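Local atomic coordinates of magnesium and cobalt efflux protein CorC (Neisseria meningitidis serogroup B, PDB entry 3OI8), a protein that probably takes part in magnesium and cobalt ion transport, and is represented here by its N-terminal region and an adenosine-binding pair of CBS domains. Residues R49-K54 with T63-D68; N133-V138 with L148-D153; L33-L38 with S120-L125. One frame throughout, in Å; residues are numbered along the deposited sequence.

Interaction 1: residues R49-K54 with T63-D68. With ADN (adenosine), chain C.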
loop_
_atom_site.group_PDB
_atom_site.type_symbol
_atom_site.label_atom_id
_atom_site.label_comp_id
_atom_site.label_asym_id
_atom_site.label_seq_id
_atom_site.Cartn_x
_atom_site.Cartn_y
_atom_site.Cartn_z
ATOM N N ARG A 49 -10.416 -1.360 19.304
ATOM C CA ARG A 49 -10.510 -2.376 18.246
ATOM C C ARG A 49 -9.177 -2.751 17.585
ATOM O O ARG A 49 -9.134 -3.626 16.711
ATOM C CB ARG A 49 -11.499 -1.929 17.163
ATOM C CG ARG A 49 -12.923 -1.789 17.667
ATOM C CD ARG A 49 -13.867 -1.331 16.561
ATOM N NE ARG A 49 -15.215 -1.095 17.079
ATOM C CZ ARG A 49 -16.226 -0.626 16.356
ATOM N NH1 ARG A 49 -16.051 -0.332 15.071
ATOM N NH2 ARG A 49 -17.412 -0.445 16.920
HETATM N N MSE A 50 -8.090 -2.094 17.977
HETATM C CA MSE A 50 -6.796 -2.417 17.376
HETATM C C MSE A 50 -6.328 -3.793 17.825
HETATM O O MSE A 50 -6.555 -4.179 18.968
HETATM C CB MSE A 50 -5.738 -1.420 17.822
HETATM C CG MSE A 50 -6.098 0.015 17.636
HETATM SE SE MSE A 50 -4.630 1.061 18.332
HETATM C CE MSE A 50 -4.674 0.473 20.185
ATOM N N ASN A 51 -5.647 -4.519 16.940
ATOM C CA ASN A 51 -4.984 -5.758 17.324
ATOM C C ASN A 51 -3.539 -5.443 17.683
ATOM O O ASN A 51 -2.775 -5.002 16.820
ATOM C CB ASN A 51 -5.026 -6.787 16.183
ATOM C CG ASN A 51 -6.425 -7.321 15.923
ATOM O OD1 ASN A 51 -6.866 -7.389 14.777
ATOM N ND2 ASN A 51 -7.128 -7.703 16.988
ATOM N N VAL A 52 -3.169 -5.652 18.950
ATOM C CA VAL A 52 -1.825 -5.303 19.422
ATOM C C VAL A 52 -1.050 -6.517 19.955
ATOM O O VAL A 52 -1.632 -7.571 20.230
ATOM C CB VAL A 52 -1.889 -4.239 20.538
ATOM C CG1 VAL A 52 -2.586 -2.970 20.037
ATOM C CG2 VAL A 52 -2.618 -4.802 21.769
ATOM N N LEU A 53 0.262 -6.357 20.125
ATOM C CA LEU A 53 1.087 -7.404 20.736
ATOM C C LEU A 53 1.645 -6.908 22.062
ATOM O O LEU A 53 2.004 -5.731 22.174
ATOM C CB LEU A 53 2.256 -7.755 19.810
ATOM C CG LEU A 53 1.854 -8.215 18.399
ATOM C CD1 LEU A 53 3.093 -8.368 17.532
ATOM C CD2 LEU A 53 1.075 -9.519 18.469
ATOM N N LYS A 54 1.733 -7.794 23.057
ATOM C CA LYS A 54 2.280 -7.433 24.361
ATOM C C LYS A 54 3.797 -7.521 24.323
ATOM O O LYS A 54 4.364 -8.445 23.749
ATOM C CB LYS A 54 1.776 -8.353 25.484
ATOM C CG LYS A 54 0.287 -8.655 25.504
ATOM C CD LYS A 54 -0.572 -7.421 25.353
ATOM C CE LYS A 54 -2.049 -7.825 25.281
ATOM N NZ LYS A 54 -2.922 -6.832 24.584
ATOM N N THR A 63 3.516 -15.174 17.028
ATOM C CA THR A 63 3.400 -15.683 15.669
ATOM C C THR A 63 1.986 -16.201 15.367
ATOM O O THR A 63 1.432 -15.919 14.304
ATOM C CB THR A 63 4.463 -16.774 15.364
ATOM O OG1 THR A 63 5.771 -16.188 15.403
ATOM C CG2 THR A 63 4.238 -17.364 13.983
ATOM N N ALA A 64 1.412 -16.957 16.297
ATOM C CA ALA A 64 0.065 -17.488 16.110
ATOM C C ALA A 64 -0.973 -16.367 15.992
ATOM O O ALA A 64 -1.900 -16.454 15.199
ATOM C CB ALA A 64 -0.300 -18.457 17.236
ATOM N N TYR A 65 -0.799 -15.309 16.775
ATOM C CA TYR A 65 -1.725 -14.187 16.756
ATOM C C TYR A 65 -1.606 -13.430 15.435
ATOM O O TYR A 65 -2.617 -13.077 14.817
ATOM C CB TYR A 65 -1.458 -13.265 17.945
ATOM C CG TYR A 65 -2.427 -12.113 18.099
ATOM C CD1 TYR A 65 -3.647 -12.288 18.738
ATOM C CD2 TYR A 65 -2.110 -10.839 17.616
ATOM C CE1 TYR A 65 -4.540 -11.233 18.889
ATOM C CE2 TYR A 65 -2.992 -9.777 17.762
ATOM C CZ TYR A 65 -4.209 -9.982 18.404
ATOM O OH TYR A 65 -5.093 -8.942 18.559
ATOM N N VAL A 66 -0.370 -13.206 14.996
ATOM C CA VAL A 66 -0.108 -12.535 13.719
ATOM C C VAL A 66 -0.730 -13.288 12.539
ATOM O O VAL A 66 -1.319 -12.687 11.645
ATOM C CB VAL A 66 1.405 -12.391 13.477
ATOM C CG1 VAL A 66 1.689 -11.992 12.044
ATOM C CG2 VAL A 66 2.016 -11.374 14.454
ATOM N N ILE A 67 -0.608 -14.611 12.540
ATOM C CA ILE A 67 -1.189 -15.421 11.476
ATOM C C ILE A 67 -2.712 -15.384 11.533
ATOM O O ILE A 67 -3.387 -15.224 10.510
ATOM C CB ILE A 67 -0.701 -16.868 11.571
ATOM C CG1 ILE A 67 0.772 -16.946 11.164
ATOM C CG2 ILE A 67 -1.598 -17.809 10.742
ATOM C CD1 ILE A 67 1.433 -18.251 11.556
ATOM N N ASP A 68 -3.245 -15.506 12.742
ATOM C CA ASP A 68 -4.683 -15.516 12.951
ATOM C C ASP A 68 -5.351 -14.241 12.446
ATOM O O ASP A 68 -6.379 -14.302 11.789
ATOM C CB ASP A 68 -5.005 -15.712 14.433
ATOM C CG ASP A 68 -6.473 -16.035 14.669
ATOM O OD1 ASP A 68 -7.065 -16.753 13.831
ATOM O OD2 ASP A 68 -7.034 -15.574 15.688
HETATM O "O5'" ADN C . -5.380 -6.071 7.634
HETATM C "C5'" ADN C . -6.548 -5.957 6.861
HETATM C "C4'" ADN C . -7.380 -4.725 7.329
HETATM O "O4'" ADN C . -7.492 -4.716 8.783
HETATM C "C3'" ADN C . -6.710 -3.403 6.899
HETATM O "O3'" ADN C . -7.375 -2.875 5.784
HETATM C "C2'" ADN C . -6.861 -2.485 8.088
HETATM O "O2'" ADN C . -8.039 -1.720 7.968
HETATM C "C1'" ADN C . -7.030 -3.420 9.285
HETATM N N9 ADN C . -5.782 -3.584 10.029
HETATM C C8 ADN C . -4.384 -3.782 9.462
HETATM N N7 ADN C . -3.445 -3.954 10.625
HETATM C C5 ADN C . -4.275 -3.871 11.918
HETATM C C6 ADN C . -3.881 -3.982 13.422
HETATM N N6 ADN C . -2.491 -4.253 13.787
HETATM N N1 ADN C . -4.909 -3.859 14.449
HETATM C C2 ADN C . -6.364 -3.628 14.068
HETATM N N3 ADN C . -6.752 -3.523 12.592
HETATM C C4 ADN C . -5.707 -3.647 11.545
HETATM O O HOH W 1 -5.457 -7.314 20.935
#
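L53, at the start of the short strand 53-54, and Y65, on helix 59-69, bring the two backbones closest, their CA atoms 8.4 Å apart, a gap bridged by side chains. Y65 does most of the reaching: with its CG anti to the backbone N (chi1 -175°), the ring extends from the helix to the loop ahead of the strand. Its hydroxyl meets the N51 amide, whose plane stands 82° from the ring; the hydrogen bond from N51 ND2 to Y65 OH is 2.9 Å long but weak, bent to 122° at the hydrogen. A water also sits 2.9 Å from Y65 OH and accepts a weak bond from V52 N. Further back along the ring, L53 CD2 packs 3.6 Å from Y65 CD2, while L53 CD1 lies 4.4 Å from V66 CG2, and L53 and V66 both pack on F74 of strand 73-77. The other end of the N51 amide, OD1, is hydrogen-bonded to H71. The backbone of N51 reads the adenine of adenosine: its N donates to ADN N1 (2.7 Å), and its O accepts from ADN N6 (3.1 Å). Within this beta-alpha-beta unit of the first CBS domain, N51 thus recognises the base through its main chain, while its side-chain amide is held between H71 and the tyrosine, the latter grip being the weak one.

Interaction 2: residues N133-V138 with L148-D153. With ADN (adenosine), chain C.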
loop_
_atom_site.group_PDB
_atom_site.type_symbol
_atom_site.label_atom_id
_atom_site.label_comp_id
_atom_site.label_asym_id
_atom_site.label_seq_id
_atom_site.Cartn_x
_atom_site.Cartn_y
_atom_site.Cartn_z
ATOM N N ASN A 133 6.392 4.698 5.234
ATOM C CA ASN A 133 5.634 4.293 6.404
ATOM C C ASN A 133 4.335 3.646 5.946
ATOM O O ASN A 133 3.842 3.952 4.849
ATOM C CB ASN A 133 5.314 5.520 7.270
ATOM C CG ASN A 133 5.245 5.182 8.733
ATOM O OD1 ASN A 133 5.984 4.310 9.200
ATOM N ND2 ASN A 133 4.350 5.849 9.474
ATOM N N HIS A 134 3.782 2.760 6.777
ATOM C CA HIS A 134 2.501 2.117 6.464
ATOM C C HIS A 134 1.441 2.279 7.554
ATOM O O HIS A 134 0.246 2.126 7.300
ATOM C CB HIS A 134 2.710 0.630 6.188
ATOM C CG HIS A 134 3.326 0.355 4.856
ATOM N ND1 HIS A 134 4.661 0.050 4.702
ATOM C CD2 HIS A 134 2.794 0.369 3.610
ATOM C CE1 HIS A 134 4.923 -0.121 3.417
ATOM N NE2 HIS A 134 3.808 0.066 2.734
HETATM N N MSE A 135 1.882 2.575 8.767
HETATM C CA MSE A 135 0.951 2.685 9.885
HETATM C C MSE A 135 1.364 3.835 10.793
HETATM O O MSE A 135 2.553 4.098 10.973
HETATM C CB MSE A 135 0.884 1.352 10.655
HETATM C CG MSE A 135 0.239 1.412 12.042
HETATM SE SE MSE A 135 0.193 -0.346 12.938
HETATM C CE MSE A 135 -1.143 -1.226 11.810
ATOM N N ALA A 136 0.380 4.544 11.331
ATOM C CA ALA A 136 0.661 5.533 12.362
ATOM C C ALA A 136 -0.278 5.286 13.531
ATOM O O ALA A 136 -1.346 4.689 13.373
ATOM C CB ALA A 136 0.477 6.935 11.837
ATOM N N ILE A 137 0.126 5.752 14.701
ATOM C CA ILE A 137 -0.711 5.648 15.888
ATOM C C ILE A 137 -1.368 7.006 16.073
ATOM O O ILE A 137 -0.689 8.033 16.045
ATOM C CB ILE A 137 0.137 5.326 17.124
ATOM C CG1 ILE A 137 0.905 4.001 16.931
ATOM C CG2 ILE A 137 -0.738 5.377 18.391
ATOM C CD1 ILE A 137 0.029 2.778 16.726
ATOM N N VAL A 138 -2.686 7.012 16.245
ATOM C CA VAL A 138 -3.422 8.253 16.399
ATOM C C VAL A 138 -3.517 8.605 17.877
ATOM O O VAL A 138 -3.870 7.761 18.699
ATOM C CB VAL A 138 -4.805 8.127 15.773
ATOM C CG1 VAL A 138 -5.562 9.473 15.817
ATOM C CG2 VAL A 138 -4.644 7.621 14.333
ATOM N N LEU A 148 -5.361 3.726 15.466
ATOM C CA LEU A 148 -4.250 3.624 14.526
ATOM C C LEU A 148 -4.810 3.889 13.131
ATOM O O LEU A 148 -6.036 3.858 12.932
ATOM C CB LEU A 148 -3.566 2.246 14.625
ATOM C CG LEU A 148 -4.338 0.978 14.239
ATOM C CD1 LEU A 148 -4.448 0.818 12.725
ATOM C CD2 LEU A 148 -3.660 -0.275 14.835
ATOM N N VAL A 149 -3.927 4.191 12.187
ATOM C CA VAL A 149 -4.343 4.433 10.807
ATOM C C VAL A 149 -3.295 3.847 9.867
ATOM O O VAL A 149 -2.082 3.898 10.162
ATOM C CB VAL A 149 -4.637 5.953 10.530
ATOM C CG1 VAL A 149 -3.436 6.826 10.857
ATOM C CG2 VAL A 149 -5.122 6.175 9.083
ATOM N N THR A 150 -3.759 3.248 8.768
ATOM C CA THR A 150 -2.852 2.582 7.842
ATOM C C THR A 150 -2.960 3.114 6.407
ATOM O O THR A 150 -4.011 3.592 5.978
ATOM C CB THR A 150 -3.108 1.049 7.799
ATOM O OG1 THR A 150 -4.329 0.800 7.093
ATOM C CG2 THR A 150 -3.228 0.466 9.222
ATOM N N PHE A 151 -1.839 3.014 5.699
ATOM C CA PHE A 151 -1.720 3.358 4.285
ATOM C C PHE A 151 -2.772 2.619 3.473
ATOM O O PHE A 151 -3.536 3.222 2.721
ATOM C CB PHE A 151 -0.307 2.992 3.811
ATOM C CG PHE A 151 -0.082 3.162 2.324
ATOM C CD1 PHE A 151 0.074 4.424 1.771
ATOM C CD2 PHE A 151 0.012 2.051 1.494
ATOM C CE1 PHE A 151 0.286 4.581 0.401
ATOM C CE2 PHE A 151 0.227 2.196 0.130
ATOM C CZ PHE A 151 0.366 3.466 -0.419
ATOM N N GLU A 152 -2.842 1.310 3.651
ATOM C CA GLU A 152 -3.752 0.508 2.845
ATOM C C GLU A 152 -5.212 0.883 3.064
ATOM O O GLU A 152 -6.028 0.773 2.149
ATOM C CB GLU A 152 -3.496 -0.988 3.056
ATOM C CG GLU A 152 -2.083 -1.399 2.628
ATOM C CD GLU A 152 -1.877 -2.903 2.568
ATOM O OE1 GLU A 152 -0.845 -3.337 2.005
ATOM O OE2 GLU A 152 -2.743 -3.649 3.078
ATOM N N ASP A 153 -5.535 1.358 4.264
ATOM C CA ASP A 153 -6.893 1.816 4.557
ATOM C C ASP A 153 -7.244 3.120 3.845
ATOM O O ASP A 153 -8.382 3.323 3.436
ATOM C CB ASP A 153 -7.086 2.021 6.057
ATOM C CG ASP A 153 -7.457 0.750 6.774
ATOM O OD1 ASP A 153 -7.822 -0.229 6.083
ATOM O OD2 ASP A 153 -7.389 0.735 8.023
HETATM O "O5'" ADN C . -5.380 -6.071 7.634
HETATM C "C5'" ADN C . -6.548 -5.957 6.861
HETATM C "C4'" ADN C . -7.380 -4.725 7.329
HETATM O "O4'" ADN C . -7.492 -4.716 8.783
HETATM C "C3'" ADN C . -6.710 -3.403 6.899
HETATM O "O3'" ADN C . -7.375 -2.875 5.784
HETATM C "C2'" ADN C . -6.861 -2.485 8.088
HETATM O "O2'" ADN C . -8.039 -1.720 7.968
HETATM C "C1'" ADN C . -7.030 -3.420 9.285
HETATM N N9 ADN C . -5.782 -3.584 10.029
HETATM C C8 ADN C . -4.384 -3.782 9.462
HETATM N N7 ADN C . -3.445 -3.954 10.625
HETATM C C5 ADN C . -4.275 -3.871 11.918
HETATM C C6 ADN C . -3.881 -3.982 13.422
HETATM N N6 ADN C . -2.491 -4.253 13.787
HETATM N N1 ADN C . -4.909 -3.859 14.449
HETATM C C2 ADN C . -6.364 -3.628 14.068
HETATM N N3 ADN C . -6.752 -3.523 12.592
HETATM C C4 ADN C . -5.707 -3.647 11.545
HETATM O O HOH W 2 -0.849 -0.471 5.275
#
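M135 and T150 face each other in the beta hairpin of strands 135-139 and 145-150, part of the second CBS domain, where the strand segments run antiparallel with 156° between their directions. A136 and V149 form the hydrogen-bonded pair, A136 N to V149 O at 2.8 Å and V149 N to A136 O at 2.9 Å, flanked by the non-hydrogen-bonded pairs M135 with T150 and I137 with L148. A third bond, F151 N to H134 O, carries the ladder into the first turn of helix 151-154. T150 is the N-cap of that helix, its OG1 accepting from D153 N.

Apolar contacts divide between the two sheet faces. On one, M135, a selenomethionine bent at chi3 (-70°), turns its CE to T150 CG2 at 3.7 Å and also meets L148 CD1; the same methyl and L148 CD2 line the adenine of adenosine. On the face of A136 and V149, V149 CG1 packs against A136 CB, and V138 CG2 also reaches V149 CG1, while V149 rests on L124 of helix 121-130 as well.

An aromatic pair sits at the open end of the hairpin, away from its turn: the edge of H134 points toward the face of F151, offset, with centroids 5.7 Å apart and planes at 81°. H134 NE2 is hydrogen-bonded to E152 of the second subunit, so this end of the hairpin also meets the dimer partner. Within the capped turn, D153 binds the ribose, with ADN O3' donating to D153 OD1 at 2.7 Å.

Interaction 3: residues L33-L38 with S120-L125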
loop_
_atom_site.group_PDB
_atom_site.type_symbol
_atom_site.label_atom_id
_atom_site.label_comp_id
_atom_site.label_asym_id
_atom_site.label_seq_id
_atom_site.Cartn_x
_atom_site.Cartn_y
_atom_site.Cartn_z
ATOM N N LEU A 33 -10.902 14.850 -4.902
ATOM C CA LEU A 33 -11.592 15.983 -4.316
ATOM C C LEU A 33 -12.257 15.635 -2.997
ATOM O O LEU A 33 -12.187 16.408 -2.042
ATOM C CB LEU A 33 -12.650 16.496 -5.281
ATOM C CG LEU A 33 -12.230 17.768 -6.004
ATOM C CD1 LEU A 33 -13.317 18.174 -6.984
ATOM C CD2 LEU A 33 -11.980 18.855 -4.988
ATOM N N ASP A 34 -12.920 14.479 -2.962
ATOM C CA ASP A 34 -13.608 14.012 -1.761
ATOM C C ASP A 34 -12.599 13.663 -0.673
ATOM O O ASP A 34 -12.817 13.919 0.512
ATOM C CB ASP A 34 -14.467 12.791 -2.086
ATOM C CG ASP A 34 -15.739 13.153 -2.832
ATOM O OD1 ASP A 34 -16.334 14.210 -2.524
ATOM O OD2 ASP A 34 -16.152 12.374 -3.722
ATOM N N PHE A 35 -11.488 13.083 -1.100
ATOM C CA PHE A 35 -10.409 12.669 -0.213
ATOM C C PHE A 35 -9.818 13.867 0.534
ATOM O O PHE A 35 -9.410 13.754 1.695
ATOM C CB PHE A 35 -9.337 11.966 -1.050
ATOM C CG PHE A 35 -8.215 11.360 -0.254
ATOM C CD1 PHE A 35 -8.321 10.067 0.248
ATOM C CD2 PHE A 35 -7.027 12.056 -0.069
ATOM C CE1 PHE A 35 -7.264 9.490 0.958
ATOM C CE2 PHE A 35 -5.957 11.487 0.640
ATOM C CZ PHE A 35 -6.075 10.205 1.145
ATOM N N SER A 36 -9.812 15.021 -0.128
ATOM C CA SER A 36 -9.190 16.233 0.404
ATOM C C SER A 36 -9.955 16.781 1.600
ATOM O O SER A 36 -9.453 17.637 2.327
ATOM C CB SER A 36 -9.126 17.311 -0.682
ATOM O OG SER A 36 -10.399 17.918 -0.854
ATOM N N ASP A 37 -11.180 16.305 1.785
ATOM C CA ASP A 37 -12.000 16.757 2.901
ATOM C C ASP A 37 -11.833 15.875 4.142
ATOM O O ASP A 37 -12.390 16.173 5.205
ATOM C CB ASP A 37 -13.476 16.800 2.496
ATOM C CG ASP A 37 -14.369 17.273 3.625
ATOM O OD1 ASP A 37 -14.096 18.363 4.175
ATOM O OD2 ASP A 37 -15.334 16.549 3.971
ATOM N N LEU A 38 -11.057 14.803 4.016
ATOM C CA LEU A 38 -11.018 13.798 5.069
ATOM C C LEU A 38 -9.840 13.980 6.013
ATOM O O LEU A 38 -8.770 14.476 5.627
ATOM C CB LEU A 38 -10.961 12.402 4.462
ATOM C CG LEU A 38 -12.071 11.945 3.520
ATOM C CD1 LEU A 38 -11.698 10.574 2.965
ATOM C CD2 LEU A 38 -13.414 11.894 4.229
ATOM N N SER A 120 -4.977 16.027 8.062
ATOM C CA SER A 120 -5.594 15.719 6.770
ATOM C C SER A 120 -5.045 14.418 6.201
ATOM O O SER A 120 -3.856 14.138 6.325
ATOM C CB SER A 120 -5.366 16.859 5.767
ATOM O OG SER A 120 -4.074 16.782 5.189
ATOM N N LEU A 121 -5.914 13.624 5.583
ATOM C CA LEU A 121 -5.480 12.402 4.925
ATOM C C LEU A 121 -4.501 12.664 3.787
ATOM O O LEU A 121 -3.620 11.839 3.527
ATOM C CB LEU A 121 -6.667 11.583 4.423
ATOM C CG LEU A 121 -7.558 10.895 5.456
ATOM C CD1 LEU A 121 -8.494 9.919 4.757
ATOM C CD2 LEU A 121 -6.727 10.173 6.508
ATOM N N THR A 122 -4.646 13.802 3.102
ATOM C CA THR A 122 -3.684 14.168 2.059
ATOM C C THR A 122 -2.280 14.354 2.635
ATOM O O THR A 122 -1.303 13.915 2.039
ATOM C CB THR A 122 -4.087 15.456 1.306
ATOM O OG1 THR A 122 -4.357 16.495 2.255
ATOM C CG2 THR A 122 -5.322 15.218 0.449
ATOM N N ALA A 123 -2.174 15.005 3.793
ATOM C CA ALA A 123 -0.862 15.132 4.453
ATOM C C ALA A 123 -0.354 13.777 4.927
ATOM O O ALA A 123 0.832 13.463 4.809
ATOM C CB ALA A 123 -0.939 16.094 5.646
ATOM N N LEU A 124 -1.249 12.983 5.503
ATOM C CA LEU A 124 -0.849 11.660 5.969
ATOM C C LEU A 124 -0.341 10.839 4.793
ATOM O O LEU A 124 0.702 10.180 4.886
ATOM C CB LEU A 124 -2.009 10.944 6.658
ATOM C CG LEU A 124 -1.660 9.608 7.323
ATOM C CD1 LEU A 124 -0.540 9.756 8.353
ATOM C CD2 LEU A 124 -2.898 9.040 7.974
ATOM N N LEU A 125 -1.068 10.886 3.679
ATOM C CA LEU A 125 -0.690 10.073 2.527
ATOM C C LEU A 125 0.693 10.470 2.035
ATOM O O LEU A 125 1.505 9.609 1.694
ATOM C CB LEU A 125 -1.722 10.183 1.407
ATOM C CG LEU A 125 -1.295 9.545 0.083
ATOM C CD1 LEU A 125 -0.908 8.077 0.289
ATOM C CD2 LEU A 125 -2.415 9.666 -0.923
HETATM O O HOH W 3 -7.544 15.021 3.223
#
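F35 reaches the first turn of helix 121-130 with the far end of its ring, CZ 3.6 Å from L121 CB, and F35 CD2 lies 3.6 Å from T122 CG2. The F35 and L121 side chains run nearly perpendicular, whereas F35 and T122 lie alongside with their ends pointing opposite ways. L125 CD2 completes this apolar patch at 4.2 Å from F35 CZ. Beside it, L38 CB touches L121 CD1 at 3.5 Å. A nearly straight backbone hydrogen bond of 3.0 Å runs from L121 N to L38 O.

One water knits the same backbones together: it donates to F35 O and L38 O and accepts from T122 N. What sets these groups in place is local. F35 to L38 form a type I beta turn that brings the F35 and L38 carbonyls to the water, and S36 OG donates to L33 O at 2.6 Å. Opposite, S120 is the N-cap of helix 121-130; with OG between its backbone N and carbonyl carbon (chi1 81°), it accepts from A123 N at 3.0 Å. Further out, L121 and L125 rest on I154 of helix 151-154, and R28 of the second subunit makes a cation-pi contact with F35. The arrangement is a helix-to-helix junction, in which the turn that follows helix 23-35 docks on the capped start of helix 121-130, joining the N-terminal helices to the second CBS domain.

In the fold
Interaction 2 lies at the centre of the chain, with 1 and 3 on opposite sides of it; interactions 1 and 2 are both buried, interaction 3 only partly. The chemistry of interaction 2 is that of a sheet, regular backbone bonds between strands with buried apolar side chains on both faces, whereas interaction 1 relies on one long tyrosine and interaction 3 on a ring, a single backbone bond and a bridging water. Interactions 1 and 2 belong to different CBS domains but share adenosine, and M50 packs on L148 where they meet. Interaction 3 touches no adenosine; it joins interaction 2 through L125 on F151, linking the N-terminal helices to the hairpin. All three touch the second subunit.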